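Local coordinates for possible HxlR family transcriptional factor (Thermoplasma volcanium, PDB 3DF8), which probably binds DNA and regulates transcription as a member of the HxlR family of helix-turn-helix proteins, at residues A[28-33]-A[94-99]; A[43-48]-A[55-60]; A[65-68]-A[72-75]; A[74-77]-A[81-84]. All blocks are in the same frame, centred on the assembly; numbering follows the deposited sequence. Where two conformers were deposited one is given.

Interaction 1 (A[28-33]-A[94-99]); sequences YTMLII and NSLMPL
M30 and L96 bring the two backbones closest, with their CA atoms 7.6 Å apart. Segment 28-33 forms the first turns of helix 29-36, behind Y28 at the N-cap position. Segment 94-99 belongs to the long helix 87-108, which is kinked where the nitrogen of P98 has no bond to the preceding turn. The backbones stay apart, and the gap is bridged by L96. Its CG lies opposite the backbone N (chi1 -154°), which sends the two methyls into the neighbouring helix. CD1 abuts the selenium of selenomethionine M30 at 3.5 Å from SE, and M30 CG is also near it, 3.7 Å from L96 CD1. The other branch settles between the two successive turns: L96 CD2 is 3.6 Å from M30 O, 3.8 Å from M30 CB and 3.9 Å from I33 CG2. L96 meets both M30 and I33 at about a right angle, its CD1 on the outer part of M30 and its CD2 nearer the backbone. L24 touches M30 and I33 too, while L21 of the second subunit packs on M30 and L99 of that subunit on L96. With no hydrogen bond across it, this buried join of helix 29-36 to helix 87-108 rests on dispersion and the exclusion of water, and it continues directly into the dimer interface.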
# COMPACT_ATOMS: atom_id res chain seq x y z
N TYR A 28 5.76 -4.94 5.91
CA TYR A 28 6.29 -6.04 5.10
C TYR A 28 5.35 -6.71 4.10
O TYR A 28 5.80 -7.44 3.23
CB TYR A 28 6.97 -7.12 5.96
CG TYR A 28 8.12 -6.60 6.80
CD1 TYR A 28 8.02 -6.57 8.20
CD2 TYR A 28 9.32 -6.18 6.21
CE1 TYR A 28 9.07 -6.12 8.96
CE2 TYR A 28 10.37 -5.72 6.98
CZ TYR A 28 10.24 -5.70 8.35
OH TYR A 28 11.28 -5.27 9.14
N THR A 29 4.04 -6.50 4.24
CA THR A 29 3.11 -7.32 3.42
C THR A 29 3.31 -7.07 1.95
O THR A 29 3.37 -8.02 1.16
CB THR A 29 1.64 -7.11 3.83
OG1 THR A 29 1.48 -7.40 5.23
CG2 THR A 29 0.68 -8.04 3.00
N MSE A 30 3.45 -5.80 1.57
CA MSE A 30 3.64 -5.47 0.15
C MSE A 30 4.98 -6.02 -0.33
O MSE A 30 5.10 -6.52 -1.47
CB MSE A 30 3.51 -3.97 -0.10
CG MSE A 30 2.08 -3.48 0.07
SE MSE A 30 1.90 -1.56 -0.27
CE MSE A 30 2.05 -0.99 1.61
N LEU A 31 5.98 -5.96 0.53
CA LEU A 31 7.30 -6.51 0.17
C LEU A 31 7.24 -8.03 0.03
O LEU A 31 7.91 -8.58 -0.86
CB LEU A 31 8.34 -6.12 1.19
CG LEU A 31 8.73 -4.63 1.19
CD1 LEU A 31 9.66 -4.38 2.40
CD2 LEU A 31 9.30 -4.21 -0.17
N ILE A 32 6.48 -8.72 0.89
CA ILE A 32 6.34 -10.20 0.77
C ILE A 32 5.68 -10.53 -0.59
O ILE A 32 6.17 -11.40 -1.34
CB ILE A 32 5.54 -10.78 1.94
CG1 ILE A 32 6.38 -10.66 3.24
CG2 ILE A 32 5.17 -12.24 1.63
CD1 ILE A 32 5.59 -10.81 4.60
N ILE A 33 4.56 -9.89 -0.89
CA ILE A 33 3.91 -10.07 -2.20
C ILE A 33 4.87 -9.81 -3.35
O ILE A 33 4.91 -10.56 -4.31
CB ILE A 33 2.62 -9.21 -2.34
CG1 ILE A 33 1.59 -9.69 -1.28
CG2 ILE A 33 2.08 -9.15 -3.80
CD1 ILE A 33 0.36 -8.75 -1.09
N ASN A 94 0.74 -7.20 -9.52
CA ASN A 94 0.69 -6.44 -10.79
C ASN A 94 0.32 -4.96 -10.54
O ASN A 94 0.93 -4.07 -11.12
CB ASN A 94 -0.28 -7.06 -11.82
CG ASN A 94 0.27 -8.33 -12.44
OD1 ASN A 94 1.47 -8.62 -12.35
ND2 ASN A 94 -0.61 -9.12 -13.07
N SER A 95 -0.67 -4.72 -9.68
CA SER A 95 -1.05 -3.34 -9.35
C SER A 95 -0.10 -2.67 -8.39
O SER A 95 -0.02 -1.45 -8.33
CB SER A 95 -2.48 -3.26 -8.83
OG SER A 95 -3.35 -3.98 -9.66
N LEU A 96 0.66 -3.46 -7.63
CA LEU A 96 1.58 -2.93 -6.66
C LEU A 96 2.84 -2.37 -7.28
O LEU A 96 3.35 -1.36 -6.77
CB LEU A 96 1.96 -4.05 -5.69
CG LEU A 96 2.43 -3.86 -4.28
CD1 LEU A 96 1.56 -2.79 -3.54
CD2 LEU A 96 2.40 -5.24 -3.55
N MSE A 97 3.35 -2.99 -8.35
CA MSE A 97 4.70 -2.64 -8.83
C MSE A 97 4.85 -1.17 -9.26
O MSE A 97 5.85 -0.55 -8.92
CB MSE A 97 5.22 -3.62 -9.89
CG MSE A 97 5.36 -5.07 -9.39
SE MSE A 97 6.00 -5.33 -7.52
CE MSE A 97 7.76 -4.73 -7.80
N PRO A 98 3.87 -0.59 -9.99
CA PRO A 98 4.06 0.83 -10.31
C PRO A 98 4.11 1.75 -9.09
O PRO A 98 4.86 2.76 -9.09
CB PRO A 98 2.86 1.15 -11.23
CG PRO A 98 2.43 -0.21 -11.80
CD PRO A 98 2.63 -1.12 -10.59
N LEU A 99 3.39 1.38 -8.03
CA LEU A 99 3.40 2.13 -6.78
C LEU A 99 4.77 2.02 -6.13
O LEU A 99 5.38 3.05 -5.77
CB LEU A 99 2.33 1.61 -5.84
CG LEU A 99 2.30 2.29 -4.49
CD1 LEU A 99 1.98 3.82 -4.59
CD2 LEU A 99 1.31 1.55 -3.64

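Interaction 2 (A[43-48]-A[55-60]); sequences QNFNDI and ISSTIL
F45 lies against L60 and S57 where two helices of the helix-turn-helix unit meet, helix 45-50 and helix 57-69; the nearest CA atoms, those of F45 and L60, are 8.4 Å apart. From CB the F45 side chain departs with CG opposite the backbone N (chi1 -172°), so that the ring end reaches the second helix although the side chain does not start out in that direction. Along one ring side CD1 comes near L60 CD2, and CE1 rests 3.7 Å from L60 CG. Along the other, CE2 is 3.9 Å from S57 OG, a hydroxyl that accepts a hydrogen bond from R49 NH2. At the tip, CZ touches L60 CD2. That methyl, L60 CD2, sits 3.8 Å from the centroid of the F45 ring, 14° off the normal, a CH-pi contact over the face. The second L60 methyl serves another neighbour, with CD1 3.7 Å from I48 CG2 and the two side chains at about a right angle. Both helix starts are capped. N44 and D47 form a capping box, in which D47 N donates to N44 OD1 and N44 N to D47 OD2; S56 OG accepts from I59 N. Y83 of strand 81-85 packs on F45 and I48, tying the pair to the hairpin. S57 O lies at the edge of the F45 ring, near its plane, 3.5 Å from CZ.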
# COMPACT_ATOMS: atom_id res chain seq x y z
N GLN A 43 9.80 -20.35 -3.92
CA GLN A 43 10.78 -20.01 -2.88
C GLN A 43 10.44 -20.67 -1.57
O GLN A 43 9.26 -20.77 -1.23
CB GLN A 43 10.78 -18.50 -2.68
CG GLN A 43 10.90 -17.79 -4.03
CD GLN A 43 10.75 -16.27 -3.93
OE1 GLN A 43 11.11 -15.66 -2.92
NE2 GLN A 43 10.25 -15.66 -4.99
N ASN A 44 11.46 -21.08 -0.82
CA ASN A 44 11.25 -21.58 0.54
C ASN A 44 11.27 -20.41 1.50
O ASN A 44 11.47 -19.25 1.07
CB ASN A 44 12.27 -22.67 0.89
CG ASN A 44 13.72 -22.19 0.88
OD1 ASN A 44 14.03 -21.03 1.17
ND2 ASN A 44 14.62 -23.09 0.54
N PHE A 45 11.05 -20.69 2.79
CA PHE A 45 10.86 -19.64 3.78
C PHE A 45 12.12 -18.82 3.96
O PHE A 45 12.05 -17.58 4.03
CB PHE A 45 10.44 -20.27 5.07
CG PHE A 45 10.04 -19.32 6.12
CD1 PHE A 45 8.69 -18.97 6.29
CD2 PHE A 45 10.99 -18.83 7.03
CE1 PHE A 45 8.31 -18.11 7.34
CE2 PHE A 45 10.62 -17.99 8.09
CZ PHE A 45 9.27 -17.62 8.23
N ASN A 46 13.27 -19.50 3.96
CA ASN A 46 14.55 -18.80 4.08
C ASN A 46 14.83 -17.88 2.90
O ASN A 46 15.36 -16.79 3.09
CB ASN A 46 15.75 -19.75 4.24
CG ASN A 46 17.04 -18.99 4.47
OD1 ASN A 46 17.23 -18.39 5.52
ND2 ASN A 46 17.94 -19.03 3.49
N ASP A 47 14.47 -18.33 1.69
CA ASP A 47 14.65 -17.53 0.45
C ASP A 47 13.92 -16.18 0.59
O ASP A 47 14.44 -15.11 0.24
CB ASP A 47 14.02 -18.21 -0.78
CG ASP A 47 14.78 -19.44 -1.28
OD1 ASP A 47 16.04 -19.51 -1.11
OD2 ASP A 47 14.08 -20.32 -1.90
N ILE A 48 12.68 -16.28 1.04
CA ILE A 48 11.80 -15.12 1.21
C ILE A 48 12.36 -14.19 2.29
O ILE A 48 12.54 -13.00 2.05
CB ILE A 48 10.36 -15.53 1.59
CG1 ILE A 48 9.75 -16.36 0.47
CG2 ILE A 48 9.49 -14.31 1.80
CD1 ILE A 48 8.52 -17.24 0.97
N ILE A 55 13.30 -8.47 8.20
CA ILE A 55 12.06 -9.15 8.61
C ILE A 55 12.37 -10.33 9.56
O ILE A 55 13.29 -11.10 9.30
CB ILE A 55 11.21 -9.64 7.38
CG1 ILE A 55 9.77 -9.91 7.81
CG2 ILE A 55 11.86 -10.85 6.69
CD1 ILE A 55 8.73 -10.16 6.67
N SER A 56 11.62 -10.47 10.66
CA SER A 56 11.80 -11.62 11.56
C SER A 56 11.04 -12.84 11.04
O SER A 56 10.10 -12.72 10.25
CB SER A 56 11.30 -11.30 12.97
OG SER A 56 9.90 -11.09 12.92
N SER A 57 11.48 -14.03 11.46
CA SER A 57 10.75 -15.26 11.11
C SER A 57 9.32 -15.16 11.61
O SER A 57 8.40 -15.57 10.91
CB SER A 57 11.41 -16.49 11.70
OG SER A 57 12.66 -16.71 11.11
N THR A 58 9.13 -14.65 12.82
CA THR A 58 7.79 -14.55 13.40
C THR A 58 6.87 -13.69 12.53
O THR A 58 5.75 -14.10 12.24
CB THR A 58 7.80 -14.07 14.88
OG1 THR A 58 8.42 -15.06 15.72
CG2 THR A 58 6.35 -13.80 15.39
N ILE A 59 7.32 -12.50 12.16
CA ILE A 59 6.48 -11.60 11.34
C ILE A 59 6.25 -12.23 9.97
O ILE A 59 5.13 -12.18 9.42
CB ILE A 59 7.10 -10.16 11.24
CG1 ILE A 59 7.17 -9.53 12.64
CG2 ILE A 59 6.36 -9.30 10.14
CD1 ILE A 59 5.84 -9.39 13.32
N LEU A 60 7.30 -12.81 9.39
CA LEU A 60 7.13 -13.42 8.06
C LEU A 60 6.09 -14.54 8.10
O LEU A 60 5.24 -14.63 7.21
CB LEU A 60 8.44 -13.92 7.47
CG LEU A 60 8.38 -14.59 6.07
CD1 LEU A 60 7.76 -13.71 5.01
CD2 LEU A 60 9.78 -15.04 5.65

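Interaction 3 (A[65-68]-A[72-75])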
# COMPACT_ATOMS: atom_id res chain seq x y z
N LYS A 65 0.66 -16.49 6.85
CA LYS A 65 -0.61 -17.13 7.23
C LYS A 65 -1.78 -16.23 6.80
O LYS A 65 -2.80 -16.73 6.28
CB LYS A 65 -0.66 -17.36 8.72
CG LYS A 65 -2.00 -17.88 9.18
CD LYS A 65 -2.06 -17.95 10.68
CE LYS A 65 -3.52 -18.13 11.11
NZ LYS A 65 -4.08 -19.32 10.42
N ASP A 66 -1.64 -14.92 7.00
CA ASP A 66 -2.77 -14.02 6.74
C ASP A 66 -2.94 -14.00 5.23
O ASP A 66 -4.07 -13.90 4.73
CB ASP A 66 -2.51 -12.60 7.24
CG ASP A 66 -2.55 -12.46 8.74
OD1 ASP A 66 -3.17 -13.32 9.42
OD2 ASP A 66 -1.97 -11.45 9.20
N LEU A 67 -1.82 -14.04 4.52
CA LEU A 67 -1.88 -14.04 3.05
C LEU A 67 -2.51 -15.31 2.46
O LEU A 67 -3.23 -15.24 1.46
CB LEU A 67 -0.50 -13.77 2.41
CG LEU A 67 0.00 -12.33 2.51
CD1 LEU A 67 1.56 -12.30 2.28
CD2 LEU A 67 -0.71 -11.32 1.63
N ILE A 68 -2.20 -16.45 3.07
CA ILE A 68 -2.83 -17.73 2.70
C ILE A 68 -4.34 -17.65 3.00
O ILE A 68 -5.18 -17.99 2.16
CB ILE A 68 -2.17 -18.88 3.46
CG1 ILE A 68 -0.74 -19.10 2.97
CG2 ILE A 68 -3.03 -20.18 3.31
CD1 ILE A 68 0.07 -20.10 3.84
N LEU A 72 -4.26 -15.02 -1.30
CA LEU A 72 -3.23 -14.39 -2.13
C LEU A 72 -1.95 -15.22 -2.27
O LEU A 72 -1.18 -14.99 -3.20
CB LEU A 72 -2.86 -12.97 -1.58
CG LEU A 72 -4.12 -12.06 -1.46
CD1 LEU A 72 -3.66 -10.73 -0.98
CD2 LEU A 72 -4.82 -11.91 -2.82
N VAL A 73 -1.71 -16.12 -1.31
CA VAL A 73 -0.47 -16.98 -1.29
C VAL A 73 -0.89 -18.42 -1.00
O VAL A 73 -1.90 -18.66 -0.35
CB VAL A 73 0.48 -16.45 -0.22
CG1 VAL A 73 1.66 -17.42 0.11
CG2 VAL A 73 1.03 -15.09 -0.66
N GLU A 74 -0.14 -19.38 -1.53
CA GLU A 74 -0.33 -20.77 -1.13
C GLU A 74 1.02 -21.39 -0.79
O GLU A 74 2.08 -20.98 -1.35
CB GLU A 74 -1.07 -21.56 -2.22
CG GLU A 74 -0.53 -21.34 -3.61
CD GLU A 74 0.51 -22.37 -4.05
OE1 GLU A 74 0.87 -22.33 -5.24
OE2 GLU A 74 0.94 -23.21 -3.21
N ARG A 75 0.97 -22.34 0.15
CA ARG A 75 2.15 -23.13 0.56
C ARG A 75 2.06 -24.51 -0.10
O ARG A 75 0.99 -25.13 -0.10
CB ARG A 75 2.18 -23.27 2.09
CG ARG A 75 3.28 -24.21 2.63
CD ARG A 75 3.07 -24.57 4.17
NE ARG A 75 3.17 -23.36 4.92
CZ ARG A 75 2.15 -22.74 5.50
NH1 ARG A 75 2.36 -21.60 6.14
NH2 ARG A 75 0.92 -23.26 5.40
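L67 and V73 meet where the chain reverses after helix 57-69 and enters strand 73-77. V73 CG2 presses on the base of the leucine, 3.7 Å from L67 CB, and lies a little farther from L67 CD1. The V73 methyl thus fills the hollow beside the L67 stem, with the two side chains crossing obliquely. Farther out, L67 CD2 reaches L72 CD1 at 4.0 Å, so V73 meets the base of L67 and L72 one of its end methyls. T29, I32 and I33 of helix 29-36 also pack on L67, and L106 of the second subunit packs on L72. I68 forms the next ridge. Its CG1, opposite the carbonyl carbon (chi1 -69°), climbs past the V73 carbonyl, 3.5 Å from V73 O, and its tip ends on R75. There I68 CD1 lies over one face of the guanidinium, 3.6 Å from both NH1 and NH2 of R75; the arginine, bent at chi3, curls over the methyl like a lid. The backbone fixes this fit. L67 O is gripped by two amides: L72 N, 3.0 Å away, lies nearly in line with the C=O bond, whereas V73 N stands above the carbonyl plane in a longer bond. I68 CA also directs its hydrogen at V73 O, 3.3 Å away. A tight reversal of this kind, joining the second helix of the helix-turn-helix to the first strand of the following hairpin, is characteristic of the winged-helix fold.

Interaction 4 (A[74-77]-A[81-84])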
# COMPACT_ATOMS: atom_id res chain seq x y z
N GLU A 74 -0.14 -19.38 -1.53
CA GLU A 74 -0.33 -20.77 -1.13
C GLU A 74 1.02 -21.39 -0.79
O GLU A 74 2.08 -20.98 -1.35
CB GLU A 74 -1.07 -21.56 -2.22
CG GLU A 74 -0.53 -21.34 -3.61
CD GLU A 74 0.51 -22.37 -4.05
OE1 GLU A 74 0.87 -22.33 -5.24
OE2 GLU A 74 0.94 -23.21 -3.21
N ARG A 75 0.97 -22.34 0.15
CA ARG A 75 2.15 -23.13 0.56
C ARG A 75 2.06 -24.51 -0.10
O ARG A 75 0.99 -25.13 -0.10
CB ARG A 75 2.18 -23.27 2.09
CG ARG A 75 3.28 -24.21 2.63
CD ARG A 75 3.07 -24.57 4.17
NE ARG A 75 3.17 -23.36 4.92
CZ ARG A 75 2.15 -22.74 5.50
NH1 ARG A 75 2.36 -21.60 6.14
NH2 ARG A 75 0.92 -23.26 5.40
N ARG A 76 3.16 -24.96 -0.71
CA ARG A 76 3.22 -26.34 -1.17
C ARG A 76 4.11 -27.14 -0.24
O ARG A 76 5.26 -26.78 -0.11
CB ARG A 76 3.84 -26.38 -2.56
CG ARG A 76 3.87 -27.78 -3.17
CD ARG A 76 4.59 -27.77 -4.53
NE ARG A 76 4.63 -29.09 -5.14
CZ ARG A 76 5.58 -30.00 -4.91
NH1 ARG A 76 6.60 -29.72 -4.11
NH2 ARG A 76 5.52 -31.20 -5.51
N SER A 77 3.61 -28.22 0.36
CA SER A 77 4.45 -29.08 1.16
C SER A 77 4.79 -30.28 0.31
O SER A 77 3.92 -31.13 0.04
CB SER A 77 3.75 -29.57 2.45
OG SER A 77 3.20 -28.52 3.22
N THR A 81 9.30 -27.33 1.37
CA THR A 81 8.12 -26.48 1.51
C THR A 81 8.40 -25.15 0.84
O THR A 81 9.42 -24.48 1.14
CB THR A 81 7.80 -26.24 2.98
OG1 THR A 81 7.52 -27.51 3.59
CG2 THR A 81 6.56 -25.35 3.14
N THR A 82 7.52 -24.76 -0.07
CA THR A 82 7.72 -23.55 -0.86
C THR A 82 6.41 -22.75 -0.93
O THR A 82 5.35 -23.29 -0.61
CB THR A 82 8.20 -23.86 -2.29
OG1 THR A 82 7.24 -24.71 -2.93
CG2 THR A 82 9.59 -24.55 -2.28
N TYR A 83 6.51 -21.50 -1.39
CA TYR A 83 5.40 -20.55 -1.37
C TYR A 83 5.34 -19.88 -2.75
O TYR A 83 6.36 -19.69 -3.42
CB TYR A 83 5.63 -19.51 -0.25
CG TYR A 83 5.82 -20.12 1.16
CD1 TYR A 83 4.75 -20.20 2.05
CD2 TYR A 83 7.06 -20.65 1.57
CE1 TYR A 83 4.92 -20.79 3.35
CE2 TYR A 83 7.22 -21.24 2.86
CZ TYR A 83 6.15 -21.30 3.71
OH TYR A 83 6.34 -21.89 4.95
N ALA A 84 4.14 -19.51 -3.13
CA ALA A 84 3.93 -18.83 -4.39
C ALA A 84 2.66 -18.00 -4.27
O ALA A 84 1.75 -18.28 -3.48
CB ALA A 84 3.76 -19.85 -5.54
O HOH W 1 7.49 -27.37 -2.42
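R76 O takes two hydrogen bonds, from T82 N at 3.0 Å and from a water at 3.3 Å. That water also accepts from R76 NH1, meeting the guanidinium at its edge, and lies 2.7 Å from T82 OG1, so it ties the arginine to the opposite strand. T82 OG1 has R42 as a further partner, and R42 also forms a salt bridge with E74 OE2. The ladder is regular and antiparallel: E74 with A84 and R76 with T82 are hydrogen-bonded pairs, and R75 with Y83 and S77 with T81 are non-hydrogen-bonded pairs. The shortest rung runs from R76 N to T82 O, 2.8 Å. On the face that carries R75 and Y83, these two side chains lie side by side and point the same way, the guanidinium and ring planes 84° apart. R75 NE aims almost straight at Y83 OH, but at 3.5 Å the bond is weak. T81 CG2 packs on the aliphatic part of the arginine, 3.5 Å from R75 CG. On that side Y83 also touches I64 of helix 57-69. Two strands paired directly after a helix-turn-helix in this way form the beta-hairpin wing of a winged-helix domain.

In the fold
The four contacts trace one winged-helix domain from its dimer side to its wing. Helix 29-36 is the hub: besides meeting helix 87-108 in interaction 1, it packs on interaction 2, where I32 CD1 is 3.6 Å from L60 CD1, and on interaction 3, where I32 CG2 is 3.7 Å from L67 CD1. Interactions 2 and 3 use opposite ends of helix 57-69, their centres about 13 Å apart. Interactions 3 and 4 share E74 and R75, and Q43 O, 2.9 Å from Y83 N, joins interaction 2 to the hairpin. Interaction 1 lies about 19 Å, centre to centre, from interaction 4; an acetate ion, probably from the crystallisation liquor, lies about 6 Å from the M30 side chain.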